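Local coordinates for protein hydrogenase maturation factor (Thermoanaerobacter tengcongensis, PDB 3VTH) that probably transfers the carbamoyl group of carbamoyl phosphate, at the expense of ATP, to the C-terminal cysteine of HypE during [NiFe]-hydrogenase maturation, at residues 226-231 / 326-331; 215-220 / 350-355; 335-340 / 365-370. One frame throughout, in Å; residues are numbered along the deposited sequence.

Contact 1: residues 226-231 / 326-331; sequences FHLAVN and VMTSGN. With MG (magnesium ion), chain G; APC (diphosphomethylphosphonic acid adenosyl ester), chain F.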
loop_
_atom_site.group_PDB
_atom_site.type_symbol
_atom_site.label_atom_id
_atom_site.label_comp_id
_atom_site.label_asym_id
_atom_site.label_seq_id
_atom_site.Cartn_x
_atom_site.Cartn_y
_atom_site.Cartn_z
ATOM N N PHE A 226 11.934 -6.111 -10.861
ATOM C CA PHE A 226 12.639 -7.353 -10.603
ATOM C C PHE A 226 12.451 -7.765 -9.145
ATOM O O PHE A 226 12.386 -6.898 -8.269
ATOM C CB PHE A 226 14.138 -7.195 -10.912
ATOM C CG PHE A 226 14.459 -7.299 -12.373
ATOM C CD1 PHE A 226 14.958 -8.488 -12.903
ATOM C CD2 PHE A 226 14.205 -6.229 -13.235
ATOM C CE1 PHE A 226 15.225 -8.606 -14.250
ATOM C CE2 PHE A 226 14.488 -6.338 -14.593
ATOM C CZ PHE A 226 14.997 -7.525 -15.099
ATOM N N HIS A 227 12.384 -9.075 -8.905
ATOM C CA HIS A 227 12.405 -9.634 -7.554
ATOM C C HIS A 227 13.471 -10.721 -7.444
ATOM O O HIS A 227 13.833 -11.358 -8.440
ATOM C CB HIS A 227 11.017 -10.174 -7.149
ATOM C CG HIS A 227 9.997 -9.090 -7.016
ATOM N ND1 HIS A 227 9.288 -8.608 -8.099
ATOM C CD2 HIS A 227 9.641 -8.320 -5.960
ATOM C CE1 HIS A 227 8.512 -7.612 -7.707
ATOM N NE2 HIS A 227 8.709 -7.416 -6.415
ATOM N N LEU A 228 13.981 -10.906 -6.239
ATOM C CA LEU A 228 14.994 -11.921 -5.980
ATOM C C LEU A 228 14.294 -13.029 -5.255
ATOM O O LEU A 228 13.538 -12.778 -4.299
ATOM C CB LEU A 228 16.120 -11.365 -5.114
ATOM C CG LEU A 228 16.941 -10.242 -5.745
ATOM C CD1 LEU A 228 17.544 -9.313 -4.683
ATOM C CD2 LEU A 228 18.010 -10.831 -6.667
ATOM N N ALA A 229 14.545 -14.250 -5.713
ATOM C CA ALA A 229 13.908 -15.436 -5.168
ATOM C C ALA A 229 14.915 -16.501 -4.769
ATOM O O ALA A 229 15.964 -16.668 -5.416
ATOM C CB ALA A 229 12.902 -16.005 -6.177
ATOM N N VAL A 230 14.591 -17.195 -3.679
ATOM C CA VAL A 230 15.281 -18.406 -3.265
ATOM C C VAL A 230 14.247 -19.373 -2.710
ATOM O O VAL A 230 13.151 -18.965 -2.329
ATOM C CB VAL A 230 16.396 -18.166 -2.175
ATOM C CG1 VAL A 230 17.529 -17.320 -2.719
ATOM C CG2 VAL A 230 15.830 -17.574 -0.856
ATOM N N ASN A 231 14.614 -20.650 -2.635
ATOM C CA ASN A 231 13.837 -21.640 -1.898
ATOM C C ASN A 231 13.607 -21.191 -0.449
ATOM O O ASN A 231 14.557 -21.111 0.340
ATOM C CB ASN A 231 14.589 -22.984 -1.927
ATOM C CG ASN A 231 13.826 -24.117 -1.268
ATOM O OD1 ASN A 231 12.799 -23.917 -0.621
ATOM N ND2 ASN A 231 14.329 -25.327 -1.438
ATOM N N VAL A 326 10.904 -17.226 -1.421
ATOM C CA VAL A 326 11.065 -15.816 -1.079
ATOM C C VAL A 326 10.880 -14.992 -2.347
ATOM O O VAL A 326 11.294 -15.410 -3.427
ATOM C CB VAL A 326 12.469 -15.551 -0.505
ATOM C CG1 VAL A 326 12.765 -14.045 -0.388
ATOM C CG2 VAL A 326 12.609 -16.234 0.848
ATOM N N MET A 327 10.208 -13.852 -2.213
ATOM C CA MET A 327 10.166 -12.842 -3.248
ATOM C C MET A 327 10.454 -11.528 -2.544
ATOM O O MET A 327 9.619 -11.038 -1.770
ATOM C CB MET A 327 8.781 -12.785 -3.912
ATOM C CG MET A 327 8.490 -13.963 -4.811
ATOM S SD MET A 327 9.509 -13.893 -6.297
ATOM C CE MET A 327 8.387 -13.066 -7.433
ATOM N N THR A 328 11.632 -10.974 -2.798
ATOM C CA THR A 328 12.017 -9.699 -2.215
ATOM C C THR A 328 12.389 -8.815 -3.383
ATOM O O THR A 328 12.774 -9.314 -4.434
ATOM C CB THR A 328 13.171 -9.845 -1.167
ATOM O OG1 THR A 328 13.371 -8.592 -0.486
ATOM C CG2 THR A 328 14.475 -10.285 -1.819
ATOM N N SER A 329 12.254 -7.506 -3.226
ATOM C CA SER A 329 12.430 -6.637 -4.375
ATOM C C SER A 329 13.895 -6.652 -4.823
ATOM O O SER A 329 14.816 -6.756 -4.006
ATOM C CB SER A 329 11.910 -5.220 -4.083
ATOM O OG SER A 329 12.711 -4.582 -3.111
ATOM N N GLY A 330 14.081 -6.588 -6.137
ATOM C CA GLY A 330 15.392 -6.670 -6.761
ATOM C C GLY A 330 16.099 -5.334 -6.756
ATOM O O GLY A 330 15.962 -4.543 -7.693
ATOM N N ASN A 331 16.840 -5.089 -5.677
ATOM C CA ASN A 331 17.635 -3.877 -5.494
ATOM C C ASN A 331 18.623 -4.126 -4.361
ATOM O O ASN A 331 18.443 -5.068 -3.575
ATOM C CB ASN A 331 16.742 -2.670 -5.174
ATOM C CG ASN A 331 15.679 -2.980 -4.121
ATOM O OD1 ASN A 331 14.549 -3.340 -4.460
ATOM N ND2 ASN A 331 16.034 -2.832 -2.837
HETATM MG MG MG G . 12.072 -3.829 -1.236
HETATM P PG APC F . 14.538 -3.051 0.750
HETATM O O1G APC F . 14.075 -3.662 -0.549
HETATM O O2G APC F . 15.326 -4.024 1.593
HETATM O O3G APC F . 15.217 -1.720 0.608
HETATM P PB APC F . 11.809 -3.375 1.622
HETATM O O1B APC F . 11.167 -2.935 0.344
HETATM O O2B APC F . 11.100 -2.925 2.884
HETATM O O3B APC F . 13.263 -2.688 1.673
HETATM P PA APC F . 11.055 -6.229 0.546
HETATM O O1A APC F . 11.381 -7.665 0.884
HETATM O O2A APC F . 11.186 -5.868 -0.889
HETATM C C3A APC F . 12.086 -5.177 1.638
HETATM O "O5'" APC F . 9.525 -5.884 0.922
HETATM C "C5'" APC F . 8.662 -6.766 1.634
HETATM C "C4'" APC F . 7.889 -5.950 2.667
HETATM O "O4'" APC F . 6.945 -6.839 3.274
HETATM C "C3'" APC F . 8.824 -5.445 3.770
HETATM O "O3'" APC F . 8.509 -4.098 4.161
HETATM C "C2'" APC F . 8.525 -6.366 4.935
HETATM O "O2'" APC F . 8.849 -5.775 6.208
HETATM C "C1'" APC F . 7.060 -6.728 4.692
HETATM N N9 APC F . 6.837 -8.008 5.353
HETATM C C8 APC F . 7.235 -9.241 4.936
HETATM N N7 APC F . 6.882 -10.174 5.855
HETATM C C5 APC F . 6.261 -9.530 6.867
HETATM C C6 APC F . 5.644 -9.900 8.160
HETATM N N6 APC F . 5.605 -11.186 8.567
HETATM N N1 APC F . 5.115 -8.913 8.915
HETATM C C2 APC F . 5.123 -7.621 8.526
HETATM N N3 APC F . 5.668 -7.195 7.375
HETATM C C4 APC F . 6.235 -8.099 6.528
HETATM O O HOH W 1 12.311 -1.892 -2.296
#

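Contact 2: residues 215-220 / 350-355; sequences GKIVAI and DIADVF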
loop_
_atom_site.group_PDB
_atom_site.type_symbol
_atom_site.label_atom_id
_atom_site.label_comp_id
_atom_site.label_asym_id
_atom_site.label_seq_id
_atom_site.Cartn_x
_atom_site.Cartn_y
_atom_site.Cartn_z
ATOM N N GLY A 215 19.816 -24.043 -4.767
ATOM C CA GLY A 215 19.973 -23.125 -3.640
ATOM C C GLY A 215 20.503 -21.765 -4.050
ATOM O O GLY A 215 21.085 -21.051 -3.233
ATOM N N LYS A 216 20.283 -21.396 -5.312
ATOM C CA LYS A 216 20.776 -20.137 -5.846
ATOM C C LYS A 216 19.723 -19.016 -5.800
ATOM O O LYS A 216 18.535 -19.268 -5.551
ATOM C CB LYS A 216 21.298 -20.341 -7.279
ATOM C CG LYS A 216 22.579 -21.185 -7.350
ATOM C CD LYS A 216 23.029 -21.405 -8.785
ATOM C CE LYS A 216 24.028 -22.547 -8.889
ATOM N NZ LYS A 216 25.276 -22.249 -8.144
ATOM N N ILE A 217 20.184 -17.782 -6.019
ATOM C CA ILE A 217 19.326 -16.613 -6.040
ATOM C C ILE A 217 19.005 -16.286 -7.490
ATOM O O ILE A 217 19.914 -16.125 -8.313
ATOM C CB ILE A 217 19.994 -15.387 -5.369
ATOM C CG1 ILE A 217 20.183 -15.624 -3.867
ATOM C CG2 ILE A 217 19.139 -14.137 -5.589
ATOM C CD1 ILE A 217 21.361 -14.910 -3.270
ATOM N N VAL A 218 17.715 -16.200 -7.798
ATOM C CA VAL A 218 17.275 -15.835 -9.132
ATOM C C VAL A 218 16.663 -14.430 -9.131
ATOM O O VAL A 218 15.850 -14.103 -8.265
ATOM C CB VAL A 218 16.288 -16.893 -9.719
ATOM C CG1 VAL A 218 16.907 -18.295 -9.677
ATOM C CG2 VAL A 218 14.991 -16.921 -8.945
ATOM N N ALA A 219 17.070 -13.598 -10.086
ATOM C CA ALA A 219 16.429 -12.303 -10.285
ATOM C C ALA A 219 15.413 -12.458 -11.399
ATOM O O ALA A 219 15.765 -12.825 -12.529
ATOM C CB ALA A 219 17.458 -11.214 -10.615
ATOM N N ILE A 220 14.146 -12.210 -11.066
ATOM C CA ILE A 220 13.046 -12.490 -11.976
ATOM C C ILE A 220 12.389 -11.183 -12.367
ATOM O O ILE A 220 11.949 -10.431 -11.496
ATOM C CB ILE A 220 11.989 -13.412 -11.298
ATOM C CG1 ILE A 220 12.618 -14.770 -10.934
ATOM C CG2 ILE A 220 10.781 -13.605 -12.182
ATOM C CD1 ILE A 220 11.709 -15.670 -10.091
ATOM N N ASP A 350 26.223 -8.803 -8.025
ATOM C CA ASP A 350 26.860 -9.489 -6.899
ATOM C C ASP A 350 25.800 -10.042 -5.950
ATOM O O ASP A 350 26.106 -10.460 -4.836
ATOM C CB ASP A 350 27.828 -8.560 -6.154
ATOM C CG ASP A 350 29.026 -8.132 -7.008
ATOM O OD1 ASP A 350 29.558 -8.951 -7.797
ATOM O OD2 ASP A 350 29.458 -6.966 -6.872
ATOM N N ILE A 351 24.551 -10.052 -6.407
ATOM C CA ILE A 351 23.446 -10.520 -5.587
ATOM C C ILE A 351 22.794 -11.752 -6.209
ATOM O O ILE A 351 22.813 -12.828 -5.614
ATOM C CB ILE A 351 22.403 -9.404 -5.335
ATOM C CG1 ILE A 351 23.079 -8.166 -4.718
ATOM C CG2 ILE A 351 21.277 -9.921 -4.451
ATOM C CD1 ILE A 351 22.146 -6.969 -4.534
ATOM N N ALA A 352 22.238 -11.601 -7.413
ATOM C CA ALA A 352 21.621 -12.723 -8.094
ATOM C C ALA A 352 22.663 -13.614 -8.755
ATOM O O ALA A 352 23.700 -13.136 -9.231
ATOM C CB ALA A 352 20.613 -12.225 -9.131
ATOM N N ASP A 353 22.382 -14.913 -8.781
ATOM C CA ASP A 353 23.213 -15.867 -9.510
ATOM C C ASP A 353 22.802 -16.001 -10.983
ATOM O O ASP A 353 23.657 -16.146 -11.862
ATOM C CB ASP A 353 23.165 -17.221 -8.809
ATOM C CG ASP A 353 23.733 -17.151 -7.402
ATOM O OD1 ASP A 353 24.948 -16.925 -7.289
ATOM O OD2 ASP A 353 22.975 -17.294 -6.415
ATOM N N VAL A 354 21.497 -15.958 -11.244
ATOM C CA VAL A 354 20.968 -16.059 -12.617
ATOM C C VAL A 354 19.771 -15.127 -12.774
ATOM O O VAL A 354 19.192 -14.694 -11.779
ATOM C CB VAL A 354 20.563 -17.514 -12.988
ATOM C CG1 VAL A 354 21.759 -18.495 -12.812
ATOM C CG2 VAL A 354 19.379 -17.962 -12.145
ATOM N N PHE A 355 19.409 -14.820 -14.019
ATOM C CA PHE A 355 18.368 -13.836 -14.298
ATOM C C PHE A 355 17.327 -14.389 -15.257
ATOM O O PHE A 355 17.674 -15.067 -16.230
ATOM C CB PHE A 355 18.979 -12.580 -14.939
ATOM C CG PHE A 355 19.906 -11.819 -14.035
ATOM C CD1 PHE A 355 19.490 -10.627 -13.441
ATOM C CD2 PHE A 355 21.214 -12.277 -13.804
ATOM C CE1 PHE A 355 20.360 -9.903 -12.592
ATOM C CE2 PHE A 355 22.080 -11.573 -12.979
ATOM C CZ PHE A 355 21.658 -10.389 -12.370
#

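Contact 3: residues 335-340 / 365-370; sequences EPICKD and RIDDSV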
loop_
_atom_site.group_PDB
_atom_site.type_symbol
_atom_site.label_atom_id
_atom_site.label_comp_id
_atom_site.label_asym_id
_atom_site.label_seq_id
_atom_site.Cartn_x
_atom_site.Cartn_y
_atom_site.Cartn_z
ATOM N N GLU A 335 17.479 1.073 -2.011
ATOM C CA GLU A 335 17.336 1.677 -3.332
ATOM C C GLU A 335 16.029 1.214 -3.996
ATOM O O GLU A 335 15.542 0.135 -3.701
ATOM C CB GLU A 335 18.547 1.320 -4.210
ATOM C CG GLU A 335 19.853 1.967 -3.739
ATOM C CD GLU A 335 21.049 1.688 -4.652
ATOM O OE1 GLU A 335 20.872 1.288 -5.836
ATOM O OE2 GLU A 335 22.183 1.878 -4.175
ATOM N N PRO A 336 15.466 2.032 -4.900
ATOM C CA PRO A 336 14.230 1.619 -5.598
ATOM C C PRO A 336 14.394 0.295 -6.372
ATOM O O PRO A 336 15.461 0.034 -6.934
ATOM C CB PRO A 336 13.982 2.754 -6.599
ATOM C CG PRO A 336 14.830 3.915 -6.128
ATOM C CD PRO A 336 15.988 3.330 -5.380
ATOM N N ILE A 337 13.340 -0.516 -6.389
ATOM C CA ILE A 337 13.273 -1.733 -7.206
ATOM C C ILE A 337 13.730 -1.488 -8.660
ATOM O O ILE A 337 13.336 -0.494 -9.282
ATOM C CB ILE A 337 11.823 -2.335 -7.147
ATOM C CG1 ILE A 337 11.742 -3.712 -7.814
ATOM C CG2 ILE A 337 10.740 -1.341 -7.724
ATOM C CD1 ILE A 337 10.341 -4.393 -7.609
ATOM N N CYS A 338 14.598 -2.365 -9.174
ATOM C CA CYS A 338 15.065 -2.287 -10.560
ATOM C C CYS A 338 13.913 -2.573 -11.505
ATOM O O CYS A 338 13.106 -3.451 -11.233
ATOM C CB CYS A 338 16.159 -3.325 -10.832
ATOM S SG CYS A 338 17.713 -2.970 -10.030
ATOM N N LYS A 339 13.853 -1.859 -12.621
ATOM C CA LYS A 339 12.783 -2.089 -13.597
ATOM C C LYS A 339 13.261 -2.444 -15.010
ATOM O O LYS A 339 12.486 -2.976 -15.804
ATOM C CB LYS A 339 11.826 -0.894 -13.653
ATOM C CG LYS A 339 12.347 0.323 -14.401
ATOM C CD LYS A 339 11.165 1.211 -14.794
ATOM C CE LYS A 339 11.575 2.343 -15.709
ATOM N NZ LYS A 339 11.842 1.806 -17.069
ATOM N N ASP A 340 14.517 -2.174 -15.330
ATOM C CA ASP A 340 15.081 -2.422 -16.661
ATOM C C ASP A 340 16.069 -3.594 -16.643
ATOM O O ASP A 340 16.791 -3.762 -15.649
ATOM C CB ASP A 340 15.819 -1.168 -17.136
ATOM C CG ASP A 340 14.894 0.015 -17.348
ATOM O OD1 ASP A 340 13.671 -0.194 -17.520
ATOM O OD2 ASP A 340 15.398 1.161 -17.355
ATOM N N ARG A 365 7.516 1.382 -12.699
ATOM C CA ARG A 365 7.835 0.314 -11.744
ATOM C C ARG A 365 6.891 0.444 -10.550
ATOM O O ARG A 365 6.378 1.543 -10.280
ATOM C CB ARG A 365 9.302 0.403 -11.303
ATOM C CG ARG A 365 9.537 1.339 -10.114
ATOM C CD ARG A 365 11.001 1.592 -9.971
ATOM N NE ARG A 365 11.489 2.541 -10.968
ATOM C CZ ARG A 365 12.762 2.648 -11.320
ATOM N NH1 ARG A 365 13.676 1.844 -10.771
ATOM N NH2 ARG A 365 13.121 3.532 -12.238
ATOM N N ILE A 366 6.641 -0.668 -9.849
ATOM C CA ILE A 366 5.720 -0.667 -8.715
ATOM C C ILE A 366 5.954 -1.898 -7.840
ATOM O O ILE A 366 6.024 -3.011 -8.334
ATOM C CB ILE A 366 4.217 -0.561 -9.186
ATOM C CG1 ILE A 366 3.247 -0.489 -8.003
ATOM C CG2 ILE A 366 3.838 -1.713 -10.150
ATOM C CD1 ILE A 366 1.827 0.102 -8.377
ATOM N N ASP A 367 6.109 -1.687 -6.537
ATOM C CA ASP A 367 6.337 -2.800 -5.615
ATOM C C ASP A 367 5.096 -3.652 -5.377
ATOM O O ASP A 367 3.982 -3.217 -5.647
ATOM C CB ASP A 367 6.836 -2.247 -4.275
ATOM C CG ASP A 367 8.302 -1.882 -4.325
ATOM O OD1 ASP A 367 9.139 -2.798 -4.473
ATOM O OD2 ASP A 367 8.615 -0.678 -4.246
ATOM N N ASP A 368 5.289 -4.845 -4.831
ATOM C CA ASP A 368 4.163 -5.638 -4.341
ATOM C C ASP A 368 3.456 -4.904 -3.205
ATOM O O ASP A 368 4.102 -4.217 -2.405
ATOM C CB ASP A 368 4.645 -7.002 -3.823
ATOM C CG ASP A 368 5.309 -7.840 -4.899
ATOM O OD1 ASP A 368 5.037 -7.614 -6.110
ATOM O OD2 ASP A 368 6.132 -8.716 -4.523
ATOM N N SER A 369 2.133 -5.029 -3.158
ATOM C CA SER A 369 1.352 -4.510 -2.036
ATOM C C SER A 369 1.474 -5.464 -0.850
ATOM O O SER A 369 1.761 -6.646 -1.032
ATOM C CB SER A 369 -0.123 -4.376 -2.421
ATOM O OG SER A 369 -0.293 -3.324 -3.350
ATOM N N VAL A 370 1.298 -4.925 0.350
ATOM C CA VAL A 370 1.272 -5.710 1.575
ATOM C C VAL A 370 -0.005 -5.336 2.309
ATOM O O VAL A 370 -0.255 -4.167 2.575
ATOM C CB VAL A 370 2.507 -5.434 2.483
ATOM C CG1 VAL A 370 2.451 -6.293 3.756
ATOM C CG2 VAL A 370 3.820 -5.700 1.701
HETATM O O HOH W 2 11.485 -0.013 -4.446
#

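Contact 1: residues 226-231 / 326-331
Leu228 and Thr328 form an antiparallel hydrogen-bonded pair, Leu228 N giving to Thr328 O at 2.7 Å and Thr328 N to Leu228 O at 3.0 Å. Thr328 splits its branches between protein and ligand: CG2 packs on Leu228 CB (3.8 Å), whereas OG1, swung opposite the backbone N (chi1 -172°), donates to O1A of the bound ATP analogue at 2.6 Å. Ser329 OG binds the magnesium ion at 2.1 Å and gives its hydrogen to an in-plane lone pair of Asn331 OD1 (2.6 Å). That bond helps fix the amide, whose ND2 donates almost straight to O1G of the analogue (172°). Ser329 N donates to O2A of the analogue at 3.0 Å.

Behind this first shell, the His227 ring turns an edge to Thr328 O and brings CD2 near Ser329 CA. Gly330 N bonds to Phe226 O at 2.7 Å from above the carbonyl plane; a CB on Gly330 would clash with that oxygen. Lys245 of helix 235-245 adds its ammonium to Thr328 OG1 and Ser329 O. In this YrdC-like domain, the strand pairing holds hydroxyls, an amide and a backbone N-H ready for the triphosphate-like chain of the analogue, and the metal probably polarises the serine hydroxyl toward Asn331.

Contact 2: residues 215-220 / 350-355
Asp353 reaches across to Ile217 and holds both its backbone N and its backbone O. Asp353 CB lies 3.5 Å from Ile217 O and 3.9 Å from Lys216 CB, the lysine chain crossing the aspartate at about a right angle. CG stands anti to its carbonyl carbon (chi1 -62°), which carries the carboxylate back past Lys216 to the Ile217 amide. At the tip, OD2 accepts Ile217 N at 2.9 Å through its anti lone pair, in a nearly linear bond (176°), while OD1 turns to a salt bridge with Arg244 of helix 235-245. Asp353 N donates to Ile217 O at 2.8 Å, and Val354 N adds a weak bond to that same oxygen.

From here the chains run on as parallel strands, 218-221 beside 354-358, within the mixed sheet of the YrdC-like domain, joined by Ala219 N to Val354 O. Val218 CG1 and Val354 CG2 touch at 3.5 Å, side by side and covered by helix 204-213. On the other face of the sheet, Ala219 CB fits against Ala352 CB (3.6 Å) and Phe355 CD1 (3.5 Å), and Ala352 CB lies over one face of the Phe355 ring, offset toward its rim. The Asp353 bonds lie just ahead of the first parallel pair, Val218 with Val354, and probably help fix its register; the arginine partner probably favours a charged aspartate whose other oxygen serves the Ile217 amide.

Contact 3: residues 335-340 / 365-370
Lys339 lays its CG over the centre of one face of the Arg365 guanidinium, 3.8 Å above the plane, the two side chains crossing at about a right angle. The lysine chain continues past NH2, and the ammonium goes to Ile362 O, so what covers the flat cation is hydrocarbon; the two charged ends, NZ of Lys339 and NH2 of Arg365, stay 5.3 Å apart. Nearer the backbones, Lys339 CB touches Arg365 CB at 3.7 Å.

At its edge the same guanidinium uses NH1 to donate to Ile337 O at 2.8 Å, the oxygen lying close to the guanidinium plane. A bend at chi3 (77°) brings NH1 round to that carbonyl, while CD rests on Ile337 CG2 (3.7 Å) as the two chains slide past each other. With an alanine in place of Arg365, Ile337 O would probably lose its side-chain donor, and the Lys339 methylenes the flat surface they cover.

The other end of Ile337 leans on Asp367, CD1 to OD1 at 3.7 Å, and a water accepts from Ile337 N and donates to Asp367 OD2. Asp367 is a magnesium-binding residue of this protein, although here its side chain stops about 4 Å from the ion at the nearest atoms. Arg365 packs on Tyr438 of helix 433-449, in the Kae1-like part, and has weak, long ion pairs with Glu343 and Glu441. Two irregular loops are thus joined by an arginine that packs on Lys339 and Ile337 and bonds to one carbonyl, and by a bridging water, a link that probably helps hold the Asp367 carboxylate near the magnesium.

Contacts 1 and 2 are neighbouring strand pairings of one mixed sheet, their centres about 8 Å apart: strand 218-221 pairs with 226-229 through probable hydrogen bonds such as His227 O to Ile220 N (2.8 Å). Contact 3 is centred about 11 Å from contact 1, and Cys338 joins them, its O to Phe226 N at 2.9 Å and its N to Gly330 O at 3.0 Å. Contacts 2 and 3 stay about 7 Å apart at the nearest atoms. Ser329 of contact 1 binds the magnesium, Asp367 of contact 3 comes within about 4 Å of it, and Ile351 of contact 2 stays about 10 Å from the analogue (nearest side-chain atoms), farther from the site.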